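Local coordinates for protein amine oxidase (Emericella nidulans, PDB 3PGB) that probably oxidises primary amines, as other copper amine oxidases do, using a copper ion and a topaquinone cofactor made from one of its own tyrosines, at residues D495-V500 and A718-N723; D543-N548 and E612-R617; T550-S555 and H600-D605; S579-E584 and E681-T686. All coordinates share one frame; numbering follows the deposited sequence.

How the interactions relate
Interaction 1 joins the start of strand 498-504 to the end of strand 714-722, closing a loop of 217 residues that contains the other three contacts. Within it, interaction 2 brings the turn after strand 532-542 against strand 613-619, and interaction 3, lying inside that loop, pairs strand 548-562 with strand 597-603. Interaction 4 ties the end of strand 570-580 to the loop before strand 686-698; its segments alternate with those of interactions 2 and 3, so it crosses both. Strands 714-722, 613-619, 597-603, 548-562 and 570-580 are successive neighbours, carrying the backbone pairing from interaction 1 to interaction 4 through the catalytic domain.

Interaction 1 (D495-V500 and A718-N723); sequences DGTIGV and AFTPLN
The Phe719 ring meets Ile498 and Val500 obliquely: CG2 of Ile498 is 3.9 Å from CD2, and CG2 of Val500 is 4.0 Å from CE2, so two methyl groups follow the same flank of the ring from its base toward its tip. Phe542, a calcium ligand through its backbone, packs on the same ring in a T-shaped (edge-to-face) contact, and Leu380 of strand 374-389 also touches it. The branch of Ile498 that reaches the phenyl group is the one lying anti to the backbone N (chi1 -61° for CG1), which leaves CG1 beside that N. The other flat group, the carboxylate of Asp495, takes Thr497 N onto OD2 at 3.1 Å from above its plane, 56° out of it; this closes an Asx turn. Its OD1 is hydrogen-bonded to Thr711 of the second subunit.

Beneath the side chains, Ile498 and Phe719 form an antiparallel hydrogen-bonded pair. Ile498 N reaches Phe719 O at 2.8 Å in a somewhat bent bond, and Phe719 N reaches Ile498 O at 2.7 Å in a nearly straight one. Gly499 and Ala718 follow as a non-hydrogen-bonded pair. At the other end OG1 of Thr497 and OG1 of Thr720 share a hydrogen bond of 3.0 Å, and CD of Pro721 rests 3.5 Å from Gly496 O. The strand axes run 170° apart, the evidence for an antiparallel pair in the beta sandwich of the copper amine oxidase catalytic domain, with the Asx turn leading into it at the subunit interface.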
loop_
_atom_site.group_PDB
_atom_site.type_symbol
_atom_site.label_atom_id
_atom_site.label_comp_id
_atom_site.label_asym_id
_atom_site.label_seq_id
_atom_site.Cartn_x
_atom_site.Cartn_y
_atom_site.Cartn_z
ATOM N N ASP A 495 15.866 6.116 1.804
ATOM C CA ASP A 495 15.463 7.437 1.288
ATOM C C ASP A 495 14.981 8.382 2.401
ATOM O O ASP A 495 14.594 9.517 2.133
ATOM C CB ASP A 495 14.372 7.285 0.214
ATOM C CG ASP A 495 13.073 6.681 0.760
ATOM O OD1 ASP A 495 12.048 6.756 0.054
ATOM O OD2 ASP A 495 13.069 6.138 1.885
ATOM N N GLY A 496 15.006 7.915 3.644
ATOM C CA GLY A 496 14.591 8.723 4.781
ATOM C C GLY A 496 13.140 8.533 5.168
ATOM O O GLY A 496 12.650 9.200 6.071
ATOM N N THR A 497 12.454 7.609 4.505
ATOM C CA THR A 497 11.030 7.409 4.728
ATOM C C THR A 497 10.778 6.544 5.966
ATOM O O THR A 497 11.335 5.455 6.103
ATOM C CB THR A 497 10.368 6.770 3.494
ATOM O OG1 THR A 497 10.495 7.658 2.368
ATOM C CG2 THR A 497 8.898 6.485 3.753
ATOM N N ILE A 498 9.946 7.054 6.867
ATOM C CA ILE A 498 9.511 6.330 8.057
ATOM C C ILE A 498 8.116 5.835 7.775
ATOM O O ILE A 498 7.285 6.603 7.297
ATOM C CB ILE A 498 9.435 7.261 9.286
ATOM C CG1 ILE A 498 10.815 7.862 9.602
ATOM C CG2 ILE A 498 8.861 6.508 10.495
ATOM C CD1 ILE A 498 10.758 9.232 10.242
ATOM N N GLY A 499 7.844 4.567 8.069
ATOM C CA GLY A 499 6.521 3.990 7.827
ATOM C C GLY A 499 5.897 3.471 9.105
ATOM O O GLY A 499 6.583 2.870 9.936
ATOM N N VAL A 500 4.600 3.713 9.271
ATOM C CA VAL A 500 3.836 3.121 10.366
ATOM C C VAL A 500 2.700 2.297 9.768
ATOM O O VAL A 500 1.869 2.828 9.038
ATOM C CB VAL A 500 3.269 4.197 11.313
ATOM C CG1 VAL A 500 2.615 3.545 12.532
ATOM C CG2 VAL A 500 4.372 5.168 11.742
ATOM N N ALA A 718 2.990 6.993 5.827
ATOM C CA ALA A 718 4.421 7.117 5.627
ATOM C C ALA A 718 4.842 8.572 5.773
ATOM O O ALA A 718 4.165 9.472 5.285
ATOM C CB ALA A 718 4.795 6.603 4.266
ATOM N N PHE A 719 5.953 8.793 6.466
ATOM C CA PHE A 719 6.527 10.123 6.604
ATOM C C PHE A 719 7.764 10.126 5.733
ATOM O O PHE A 719 8.641 9.288 5.916
ATOM C CB PHE A 719 6.904 10.432 8.060
ATOM C CG PHE A 719 5.896 9.966 9.072
ATOM C CD1 PHE A 719 4.540 10.062 8.827
ATOM C CD2 PHE A 719 6.311 9.467 10.300
ATOM C CE1 PHE A 719 3.617 9.650 9.774
ATOM C CE2 PHE A 719 5.390 9.056 11.253
ATOM C CZ PHE A 719 4.042 9.144 10.987
ATOM N N THR A 720 7.821 11.045 4.775
ATOM C CA THR A 720 8.939 11.121 3.841
ATOM C C THR A 720 9.487 12.544 3.789
ATOM O O THR A 720 8.720 13.489 3.895
ATOM C CB THR A 720 8.514 10.672 2.424
ATOM O OG1 THR A 720 9.680 10.439 1.628
ATOM C CG2 THR A 720 7.630 11.724 1.734
ATOM N N PRO A 721 10.815 12.704 3.639
ATOM C CA PRO A 721 11.372 14.048 3.515
ATOM C C PRO A 721 10.764 14.819 2.348
ATOM O O PRO A 721 10.477 14.233 1.305
ATOM C CB PRO A 721 12.860 13.788 3.263
ATOM C CG PRO A 721 13.120 12.511 3.942
ATOM C CD PRO A 721 11.884 11.691 3.707
ATOM N N LEU A 722 10.546 16.114 2.550
ATOM C CA LEU A 722 9.954 16.976 1.537
ATOM C C LEU A 722 10.724 18.294 1.547
ATOM O O LEU A 722 10.646 19.049 2.514
ATOM C CB LEU A 722 8.471 17.195 1.838
ATOM C CG LEU A 722 7.588 17.752 0.717
ATOM C CD1 LEU A 722 8.038 19.143 0.316
ATOM C CD2 LEU A 722 7.578 16.827 -0.487
ATOM N N ASN A 723 11.479 18.541 0.475
ATOM C CA ASN A 723 12.406 19.670 0.382
ATOM C C ASN A 723 13.319 19.816 1.601
ATOM O O ASN A 723 13.679 20.923 1.984
ATOM C CB ASN A 723 11.636 20.967 0.139
ATOM C CG ASN A 723 10.963 20.995 -1.204
ATOM O OD1 ASN A 723 11.551 20.611 -2.213
ATOM N ND2 ASN A 723 9.719 21.455 -1.230
#

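Interaction 2 (D543-N548 and E612-R617); sequences DILGPN and EPRGYR. With CA (calcium ion), chain F.
Ile544 and Leu545, which meet strand 613-617, occupy the two central positions of a type II beta turn running from Asp543 to Gly546 and closed by Gly546 N to Asp543 O at 3.3 Å. No hydrogen bond joins the turn to the strand; the meeting rests on side chains. CD1 of Leu545 sits over the centre of one face of the Arg614 guanidinium, 3.4 Å from CZ, with CD2 near the two terminal nitrogens, and the two side chains cross at about a right angle. The bend of the arginine chain at chi3 (58°) folds the flat group round to present that face. Tyr724 makes a cation-pi contact with the same arginine and also touches Leu545.

Ile544 uses both of its branches. CD1 touches CD1 of Tyr616 obliquely at 3.6 Å, while CG2 rests 3.8 Å from CA of Gly615 and equally near Arg614 O. At the head of the turn OD1 of Asp543 binds calcium at 2.3 Å, and a water on the metal donates to Pro547 O at 2.8 Å. Asp541, Phe542, Asp687 and Leu688 supply the remaining ligands, so the turn contributes a ligand to a peripheral calcium site, as in related copper amine oxidases.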
loop_
_atom_site.group_PDB
_atom_site.type_symbol
_atom_site.label_atom_id
_atom_site.label_comp_id
_atom_site.label_asym_id
_atom_site.label_seq_id
_atom_site.Cartn_x
_atom_site.Cartn_y
_atom_site.Cartn_z
ATOM N N ASP A 543 9.082 17.294 15.330
ATOM C CA ASP A 543 9.773 18.537 15.670
ATOM C C ASP A 543 10.788 18.818 14.572
ATOM O O ASP A 543 11.999 18.654 14.768
ATOM C CB ASP A 543 10.471 18.430 17.029
ATOM C CG ASP A 543 9.497 18.403 18.200
ATOM O OD1 ASP A 543 8.290 18.699 18.025
ATOM O OD2 ASP A 543 9.949 18.092 19.318
ATOM N N ILE A 544 10.296 19.251 13.415
ATOM C CA ILE A 544 11.147 19.374 12.234
ATOM C C ILE A 544 12.147 20.516 12.414
ATOM O O ILE A 544 11.767 21.690 12.467
ATOM C CB ILE A 544 10.325 19.588 10.933
ATOM C CG1 ILE A 544 9.281 18.476 10.747
ATOM C CG2 ILE A 544 11.248 19.644 9.723
ATOM C CD1 ILE A 544 9.843 17.071 10.780
ATOM N N LEU A 545 13.425 20.155 12.512
ATOM C CA LEU A 545 14.503 21.122 12.710
ATOM C C LEU A 545 14.189 22.050 13.894
ATOM O O LEU A 545 14.425 23.257 13.833
ATOM C CB LEU A 545 14.750 21.921 11.420
ATOM C CG LEU A 545 15.173 21.103 10.189
ATOM C CD1 LEU A 545 15.067 21.907 8.886
ATOM C CD2 LEU A 545 16.589 20.547 10.367
ATOM N N GLY A 546 13.658 21.466 14.966
ATOM C CA GLY A 546 13.218 22.221 16.137
ATOM C C GLY A 546 11.717 22.098 16.351
ATOM O O GLY A 546 10.995 21.624 15.476
ATOM N N PRO A 547 11.228 22.541 17.516
ATOM C CA PRO A 547 9.816 22.396 17.847
ATOM C C PRO A 547 8.884 23.318 17.048
ATOM O O PRO A 547 7.741 22.938 16.776
ATOM C CB PRO A 547 9.773 22.729 19.342
ATOM C CG PRO A 547 10.923 23.647 19.568
ATOM C CD PRO A 547 11.974 23.285 18.550
ATOM N N ASN A 548 9.357 24.508 16.672
ATOM C CA ASN A 548 8.499 25.488 15.978
ATOM C C ASN A 548 8.211 25.089 14.517
ATOM O O ASN A 548 9.022 25.359 13.626
ATOM C CB ASN A 548 9.116 26.903 16.042
ATOM C CG ASN A 548 9.180 27.471 17.473
ATOM O OD1 ASN A 548 8.443 27.045 18.365
ATOM N ND2 ASN A 548 10.054 28.455 17.681
ATOM N N GLU A 612 12.282 27.471 0.167
ATOM C CA GLU A 612 11.241 26.488 0.351
ATOM C C GLU A 612 11.332 25.900 1.772
ATOM O O GLU A 612 12.383 25.394 2.171
ATOM C CB GLU A 612 11.393 25.416 -0.729
ATOM C CG GLU A 612 10.213 24.507 -0.901
ATOM C CD GLU A 612 8.975 25.205 -1.418
ATOM O OE1 GLU A 612 9.062 25.936 -2.428
ATOM O OE2 GLU A 612 7.895 24.996 -0.823
ATOM N N PRO A 613 10.236 25.983 2.551
ATOM C CA PRO A 613 10.277 25.477 3.926
ATOM C C PRO A 613 10.609 23.995 4.002
ATOM O O PRO A 613 9.989 23.194 3.302
ATOM C CB PRO A 613 8.859 25.731 4.450
ATOM C CG PRO A 613 8.029 26.037 3.260
ATOM C CD PRO A 613 8.929 26.567 2.209
ATOM N N ARG A 614 11.583 23.638 4.838
ATOM C CA ARG A 614 12.005 22.236 4.981
ATOM C C ARG A 614 11.022 21.457 5.859
ATOM O O ARG A 614 10.531 21.978 6.860
ATOM C CB ARG A 614 13.416 22.157 5.560
ATOM C CG ARG A 614 14.489 22.812 4.683
ATOM C CD ARG A 614 15.861 22.830 5.369
ATOM N NE ARG A 614 16.303 21.479 5.706
ATOM C CZ ARG A 614 17.344 21.175 6.482
ATOM N NH1 ARG A 614 17.634 19.895 6.708
ATOM N NH2 ARG A 614 18.098 22.125 7.033
ATOM N N GLY A 615 10.730 20.213 5.487
ATOM C CA GLY A 615 9.735 19.428 6.220
ATOM C C GLY A 615 9.595 17.984 5.785
ATOM O O GLY A 615 10.487 17.432 5.141
ATOM N N TYR A 616 8.469 17.375 6.159
ATOM C CA TYR A 616 8.183 15.961 5.885
ATOM C C TYR A 616 6.737 15.794 5.425
ATOM O O TYR A 616 5.822 16.294 6.078
ATOM C CB TYR A 616 8.400 15.121 7.152
ATOM C CG TYR A 616 9.795 14.565 7.326
ATOM C CD1 TYR A 616 10.842 15.376 7.746
ATOM C CD2 TYR A 616 10.064 13.218 7.092
ATOM C CE1 TYR A 616 12.131 14.861 7.920
ATOM C CE2 TYR A 616 11.344 12.695 7.260
ATOM C CZ TYR A 616 12.370 13.520 7.673
ATOM O OH TYR A 616 13.635 13.017 7.833
ATOM N N ARG A 617 6.528 15.101 4.307
ATOM C CA ARG A 617 5.176 14.817 3.826
ATOM C C ARG A 617 4.627 13.639 4.605
ATOM O O ARG A 617 5.345 12.678 4.848
ATOM C CB ARG A 617 5.140 14.519 2.309
ATOM C CG ARG A 617 3.941 13.657 1.860
ATOM C CD ARG A 617 3.263 14.134 0.590
ATOM N NE ARG A 617 3.841 13.567 -0.625
ATOM C CZ ARG A 617 3.179 12.859 -1.546
ATOM N NH1 ARG A 617 1.881 12.587 -1.424
ATOM N NH2 ARG A 617 3.832 12.418 -2.618
HETATM CA CA CA F . 6.072 18.961 17.614
HETATM O O HOH W 1 6.237 20.728 15.822
#

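Interaction 3 (T550-S555 and H600-D605); sequences TIELVS and HVVNQD. With NAG (2-acetamido-2-deoxy-beta-D-glucopyranose), chain C.
Two neighbouring antiparallel strands of the catalytic domain meet here, where Thr550 and Glu552 pair with Val602 and His600. In the first hydrogen-bonded pair Thr550 N gives to Val602 O at 2.7 Å and takes back Val602 N on its own O at 2.8 Å; Glu552 and His600 repeat the exchange two residues on. Between them Ile551 and Val601 form a non-hydrogen-bonded pair, with CD1 of Ile551 only 3.4 Å from CG2 of Val601; both side chains also pack on Leu688 and Val690 of strand 686-698.

The face bearing Thr550, Glu552, His600 and Val602 mixes polar and apolar groups. A water joins OE2 of Glu552 (2.6 Å) to ND1 of His600 (2.7 Å), lying in the ring plane. CG2 of Val554 comes obliquely to CE1 of the imidazole at 3.3 Å. The Gln604 chain, extended beyond CG, swings its amide to Thr550: NE2 donates to OG1 at 2.8 Å, almost in the amide plane. Gln685 OE1 is a second partner of that hydroxyl.

Where the chain turns a corner at Gln604 and Asp605, Asn603 OD1 accepts Asp605 N in an Asx turn, and Asp605 OD1 takes a hydrogen bond from O6 of the sugar. The N-to-C directions of the two short strand segments are 129° apart, far from 180°, so the strands are strongly twisted here. Tyr521 of the second subunit covers Val554 and His600; strand 548-562 continues into a long hairpin with 570-580, consistent with the hairpin arms of copper amine oxidases.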
loop_
_atom_site.group_PDB
_atom_site.type_symbol
_atom_site.label_atom_id
_atom_site.label_comp_id
_atom_site.label_asym_id
_atom_site.label_seq_id
_atom_site.Cartn_x
_atom_site.Cartn_y
_atom_site.Cartn_z
ATOM N N THR A 550 5.005 24.270 11.186
ATOM C CA THR A 550 3.709 24.611 10.589
ATOM C C THR A 550 3.242 23.506 9.642
ATOM O O THR A 550 4.058 22.881 8.971
ATOM C CB THR A 550 3.777 25.926 9.778
ATOM O OG1 THR A 550 4.371 26.961 10.572
ATOM C CG2 THR A 550 2.379 26.360 9.331
ATOM N N ILE A 551 1.935 23.269 9.586
ATOM C CA ILE A 551 1.370 22.340 8.615
ATOM C C ILE A 551 1.067 23.088 7.327
ATOM O O ILE A 551 0.381 24.102 7.353
ATOM C CB ILE A 551 0.069 21.690 9.110
ATOM C CG1 ILE A 551 0.329 20.827 10.351
ATOM C CG2 ILE A 551 -0.562 20.870 7.999
ATOM C CD1 ILE A 551 1.420 19.795 10.193
ATOM N N GLU A 552 1.591 22.599 6.206
ATOM C CA GLU A 552 1.292 23.183 4.906
ATOM C C GLU A 552 0.531 22.160 4.089
ATOM O O GLU A 552 0.908 20.988 4.051
ATOM C CB GLU A 552 2.558 23.596 4.161
ATOM C CG GLU A 552 2.261 24.385 2.882
ATOM C CD GLU A 552 3.506 24.843 2.142
ATOM O OE1 GLU A 552 3.413 25.796 1.334
ATOM O OE2 GLU A 552 4.584 24.255 2.360
ATOM N N LEU A 553 -0.546 22.614 3.454
ATOM C CA LEU A 553 -1.309 21.793 2.528
ATOM C C LEU A 553 -0.915 22.216 1.127
ATOM O O LEU A 553 -1.051 23.388 0.763
ATOM C CB LEU A 553 -2.815 21.972 2.737
ATOM C CG LEU A 553 -3.326 21.730 4.161
ATOM C CD1 LEU A 553 -4.816 22.051 4.261
ATOM C CD2 LEU A 553 -3.044 20.303 4.599
ATOM N N VAL A 554 -0.379 21.273 0.364
ATOM C CA VAL A 554 -0.012 21.520 -1.009
ATOM C C VAL A 554 -0.921 20.657 -1.833
ATOM O O VAL A 554 -0.884 19.427 -1.734
ATOM C CB VAL A 554 1.441 21.160 -1.300
ATOM C CG1 VAL A 554 1.748 21.364 -2.784
ATOM C CG2 VAL A 554 2.358 21.997 -0.438
ATOM N N SER A 555 -1.730 21.315 -2.655
ATOM C CA SER A 555 -2.815 20.667 -3.347
ATOM C C SER A 555 -2.601 20.777 -4.850
ATOM O O SER A 555 -2.078 21.775 -5.332
ATOM C CB SER A 555 -4.127 21.335 -2.931
ATOM O OG SER A 555 -5.020 20.380 -2.390
ATOM N N HIS A 600 2.005 18.446 4.602
ATOM C CA HIS A 600 3.416 18.582 4.960
ATOM C C HIS A 600 3.572 19.161 6.362
ATOM O O HIS A 600 2.864 20.089 6.729
ATOM C CB HIS A 600 4.135 19.527 3.991
ATOM C CG HIS A 600 4.045 19.128 2.552
ATOM N ND1 HIS A 600 4.403 19.978 1.532
ATOM C CD2 HIS A 600 3.644 17.979 1.960
ATOM C CE1 HIS A 600 4.236 19.369 0.373
ATOM N NE2 HIS A 600 3.770 18.156 0.602
ATOM N N VAL A 601 4.514 18.629 7.134
ATOM C CA VAL A 601 4.863 19.209 8.424
ATOM C C VAL A 601 6.190 19.909 8.218
ATOM O O VAL A 601 7.204 19.248 8.026
ATOM C CB VAL A 601 4.987 18.139 9.542
ATOM C CG1 VAL A 601 5.316 18.800 10.871
ATOM C CG2 VAL A 601 3.709 17.349 9.659
ATOM N N VAL A 602 6.177 21.240 8.235
ATOM C CA VAL A 602 7.347 22.031 7.836
ATOM C C VAL A 602 7.796 23.012 8.915
ATOM O O VAL A 602 7.082 23.259 9.885
ATOM C CB VAL A 602 7.074 22.845 6.546
ATOM C CG1 VAL A 602 6.472 21.966 5.468
ATOM C CG2 VAL A 602 6.168 24.025 6.837
ATOM N N ASN A 603 8.991 23.564 8.733
ATOM C CA ASN A 603 9.483 24.644 9.578
ATOM C C ASN A 603 9.755 25.857 8.705
ATOM O O ASN A 603 10.736 25.892 7.959
ATOM C CB ASN A 603 10.747 24.226 10.328
ATOM C CG ASN A 603 11.224 25.285 11.305
ATOM O OD1 ASN A 603 10.934 26.468 11.146
ATOM N ND2 ASN A 603 11.967 24.863 12.317
ATOM N N GLN A 604 8.873 26.850 8.804
ATOM C CA GLN A 604 8.966 28.047 7.978
ATOM C C GLN A 604 10.194 28.892 8.283
ATOM O O GLN A 604 10.620 29.672 7.450
ATOM C CB GLN A 604 7.719 28.908 8.143
ATOM C CG GLN A 604 6.439 28.277 7.647
ATOM C CD GLN A 604 5.271 29.232 7.755
ATOM O OE1 GLN A 604 5.104 30.119 6.915
ATOM N NE2 GLN A 604 4.457 29.066 8.800
ATOM N N ASP A 605 10.752 28.740 9.480
ATOM C CA ASP A 605 11.928 29.508 9.895
ATOM C C ASP A 605 13.238 28.850 9.470
ATOM O O ASP A 605 14.312 29.418 9.685
ATOM C CB ASP A 605 11.910 29.713 11.413
ATOM C CG ASP A 605 10.706 30.524 11.878
ATOM O OD1 ASP A 605 10.093 31.207 11.032
ATOM O OD2 ASP A 605 10.379 30.485 13.089
HETATM C C1 NAG C . 3.537 32.768 10.879
HETATM C C2 NAG C . 3.437 34.265 11.106
HETATM C C3 NAG C . 4.299 34.949 10.052
HETATM C C4 NAG C . 5.749 34.485 10.158
HETATM C C5 NAG C . 5.862 32.962 10.282
HETATM C C6 NAG C . 7.181 32.607 10.947
HETATM C C7 NAG C . 1.446 35.504 11.868
HETATM C C8 NAG C . 0.009 35.842 11.581
HETATM N N2 NAG C . 2.051 34.694 10.992
HETATM O O3 NAG C . 4.230 36.344 10.228
HETATM O O4 NAG C . 6.455 34.888 8.995
HETATM O O5 NAG C . 4.866 32.342 11.066
HETATM O O6 NAG C . 8.097 32.312 9.930
HETATM O O7 NAG C . 1.998 35.973 12.865
HETATM O O HOH W 2 5.906 22.179 1.641
#

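Interaction 4 (S579-E584 and E681-T686); sequences SFIHSE and ESLNQT. With CA (calcium ion), chain E; NAG (2-acetamido-2-deoxy-beta-D-glucopyranose), chain C.
Glu584 and Glu681 reach one calcium ion side by side, at the end of a short backbone bridge between Ser583 and Ser682 that brings the two loops of this calcium site together. Both carboxylate oxygens of Glu584 bind the metal, OE1 at 2.5 Å and OE2 at 2.6 Å, while Glu681 uses OE1 alone; the two carboxylate planes stand 78° apart. Two waters, Asn679 OD1 and Phe677 O complete the site. Second-shell donors hold the ligands in place: Arg650 N on Glu584 OE2 and His652 NE2 on Glu681 OE1, whereas Glu681 N gives Glu584 OE1 a weak bond.

The backbone exchange is two-sided. Glu584 N donates to Glu681 O at 2.9 Å, almost along the carbonyl direction; Leu683 N reaches His582 O at 3.1 Å, from 48° above the carbonyl plane. A water that donates to both Ile581 O and Leu683 O satisfies the two facing carbonyls. A second water links Ser682 OG to His582 O, the latter by a long bond. Ser682 OG, anti to its own N (chi1 178°), accepts Asn684 N at 3.2 Å, an ST turn, and Thr686 OG1 donates to Ser682 O, a second bond within 681-686. Below these bonds Leu683 packs CD1 on CG2 of Ile581 and CD2 on CG of Glu584. Asn684 carries an N-linked glycan: its OD1 accepts from Gln604 NE2, and its ND2 is bonded to C1 of the sugar at 1.4 Å.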
loop_
_atom_site.group_PDB
_atom_site.type_symbol
_atom_site.label_atom_id
_atom_site.label_comp_id
_atom_site.label_asym_id
_atom_site.label_seq_id
_atom_site.Cartn_x
_atom_site.Cartn_y
_atom_site.Cartn_z
ATOM N N SER A 579 -1.455 26.536 1.161
ATOM C CA SER A 579 -2.011 27.201 2.326
ATOM C C SER A 579 -1.417 26.596 3.586
ATOM O O SER A 579 -1.130 25.398 3.626
ATOM C CB SER A 579 -3.535 27.048 2.355
ATOM O OG SER A 579 -3.916 25.705 2.619
ATOM N N PHE A 580 -1.241 27.423 4.612
ATOM C CA PHE A 580 -0.807 26.949 5.918
ATOM C C PHE A 580 -2.012 26.840 6.842
ATOM O O PHE A 580 -2.891 27.698 6.810
ATOM C CB PHE A 580 0.202 27.918 6.528
ATOM C CG PHE A 580 1.478 28.044 5.748
ATOM C CD1 PHE A 580 2.443 27.045 5.805
ATOM C CD2 PHE A 580 1.729 29.169 4.977
ATOM C CE1 PHE A 580 3.637 27.160 5.092
ATOM C CE2 PHE A 580 2.920 29.297 4.259
ATOM C CZ PHE A 580 3.876 28.289 4.317
ATOM N N ILE A 581 -2.064 25.790 7.654
ATOM C CA ILE A 581 -3.060 25.711 8.719
ATOM C C ILE A 581 -2.663 26.734 9.778
ATOM O O ILE A 581 -1.562 26.678 10.314
ATOM C CB ILE A 581 -3.149 24.300 9.331
ATOM C CG1 ILE A 581 -3.753 23.329 8.315
ATOM C CG2 ILE A 581 -3.996 24.312 10.602
ATOM C CD1 ILE A 581 -3.894 21.910 8.827
ATOM N N HIS A 582 -3.547 27.686 10.052
ATOM C CA HIS A 582 -3.225 28.798 10.950
ATOM C C HIS A 582 -3.560 28.505 12.402
ATOM O O HIS A 582 -2.909 29.025 13.312
ATOM C CB HIS A 582 -3.985 30.054 10.534
ATOM C CG HIS A 582 -3.603 30.570 9.187
ATOM N ND1 HIS A 582 -2.332 31.022 8.898
ATOM C CD2 HIS A 582 -4.324 30.720 8.052
ATOM C CE1 HIS A 582 -2.286 31.422 7.640
ATOM N NE2 HIS A 582 -3.482 31.250 7.104
ATOM N N SER A 583 -4.581 27.681 12.614
ATOM C CA SER A 583 -5.174 27.525 13.928
ATOM C C SER A 583 -5.813 26.149 14.104
ATOM O O SER A 583 -6.120 25.462 13.130
ATOM C CB SER A 583 -6.201 28.652 14.140
ATOM O OG SER A 583 -7.485 28.161 14.489
ATOM N N GLU A 584 -6.011 25.763 15.359
ATOM C CA GLU A 584 -6.714 24.531 15.695
ATOM C C GLU A 584 -8.180 24.507 15.235
ATOM O O GLU A 584 -8.808 23.443 15.223
ATOM C CB GLU A 584 -6.659 24.299 17.203
ATOM C CG GLU A 584 -5.284 23.905 17.717
ATOM C CD GLU A 584 -5.259 23.667 19.217
ATOM O OE1 GLU A 584 -6.146 24.194 19.928
ATOM O OE2 GLU A 584 -4.345 22.964 19.697
ATOM N N GLU A 681 -6.045 27.468 19.453
ATOM C CA GLU A 681 -4.634 27.821 19.583
ATOM C C GLU A 681 -3.948 27.884 18.224
ATOM O O GLU A 681 -4.318 27.161 17.293
ATOM C CB GLU A 681 -3.897 26.820 20.470
ATOM C CG GLU A 681 -4.327 26.825 21.918
ATOM C CD GLU A 681 -3.451 25.942 22.777
ATOM O OE1 GLU A 681 -3.656 24.707 22.767
ATOM O OE2 GLU A 681 -2.563 26.481 23.471
ATOM N N SER A 682 -2.935 28.740 18.124
ATOM C CA SER A 682 -2.222 28.948 16.872
ATOM C C SER A 682 -1.301 27.774 16.571
ATOM O O SER A 682 -0.620 27.251 17.459
ATOM C CB SER A 682 -1.408 30.242 16.923
ATOM O OG SER A 682 -0.664 30.432 15.730
ATOM N N LEU A 683 -1.293 27.363 15.308
ATOM C CA LEU A 683 -0.400 26.315 14.832
ATOM C C LEU A 683 0.568 26.894 13.798
ATOM O O LEU A 683 1.152 26.155 13.005
ATOM C CB LEU A 683 -1.208 25.150 14.239
ATOM C CG LEU A 683 -2.228 24.476 15.169
ATOM C CD1 LEU A 683 -3.081 23.490 14.392
ATOM C CD2 LEU A 683 -1.546 23.785 16.349
ATOM N N ASN A 684 0.744 28.217 13.817
ATOM C CA ASN A 684 1.734 28.875 12.965
ATOM C C ASN A 684 3.087 28.972 13.668
ATOM O O ASN A 684 3.271 29.794 14.555
ATOM C CB ASN A 684 1.268 30.269 12.557
ATOM C CG ASN A 684 2.175 30.903 11.521
ATOM O OD1 ASN A 684 2.431 30.318 10.469
ATOM N ND2 ASN A 684 2.665 32.100 11.811
ATOM N N GLN A 685 4.025 28.125 13.252
ATOM C CA GLN A 685 5.363 28.058 13.838
ATOM C C GLN A 685 5.343 27.952 15.361
ATOM O O GLN A 685 6.002 28.718 16.068
ATOM C CB GLN A 685 6.221 29.231 13.358
ATOM C CG GLN A 685 6.643 29.086 11.913
ATOM C CD GLN A 685 7.502 27.867 11.678
ATOM O OE1 GLN A 685 7.070 26.903 11.049
ATOM N NE2 GLN A 685 8.729 27.899 12.188
ATOM N N THR A 686 4.564 26.993 15.847
ATOM C CA THR A 686 4.597 26.585 17.244
ATOM C C THR A 686 4.830 25.087 17.267
ATOM O O THR A 686 4.933 24.461 16.208
ATOM C CB THR A 686 3.275 26.907 17.974
ATOM O OG1 THR A 686 2.252 26.000 17.551
ATOM C CG2 THR A 686 2.838 28.345 17.692
HETATM CA CA CA E . -5.354 23.233 22.080
HETATM C C1 NAG C . 3.537 32.768 10.879
HETATM C C2 NAG C . 3.437 34.265 11.106
HETATM C C3 NAG C . 4.299 34.949 10.052
HETATM C C4 NAG C . 5.749 34.485 10.158
HETATM C C5 NAG C . 5.862 32.962 10.282
HETATM C C6 NAG C . 7.181 32.607 10.947
HETATM C C7 NAG C . 1.446 35.504 11.868
HETATM C C8 NAG C . 0.009 35.842 11.581
HETATM N N2 NAG C . 2.051 34.694 10.992
HETATM O O3 NAG C . 4.230 36.344 10.228
HETATM O O4 NAG C . 6.455 34.888 8.995
HETATM O O5 NAG C . 4.866 32.342 11.066
HETATM O O6 NAG C . 8.097 32.312 9.930
HETATM O O7 NAG C . 1.998 35.973 12.865
HETATM O O HOH W 3 0.065 24.813 10.965
HETATM O O HOH W 4 -1.679 32.035 13.404
HETATM O O HOH W 5 -5.559 22.647 24.364
HETATM O O HOH W 6 -3.708 21.451 22.267
#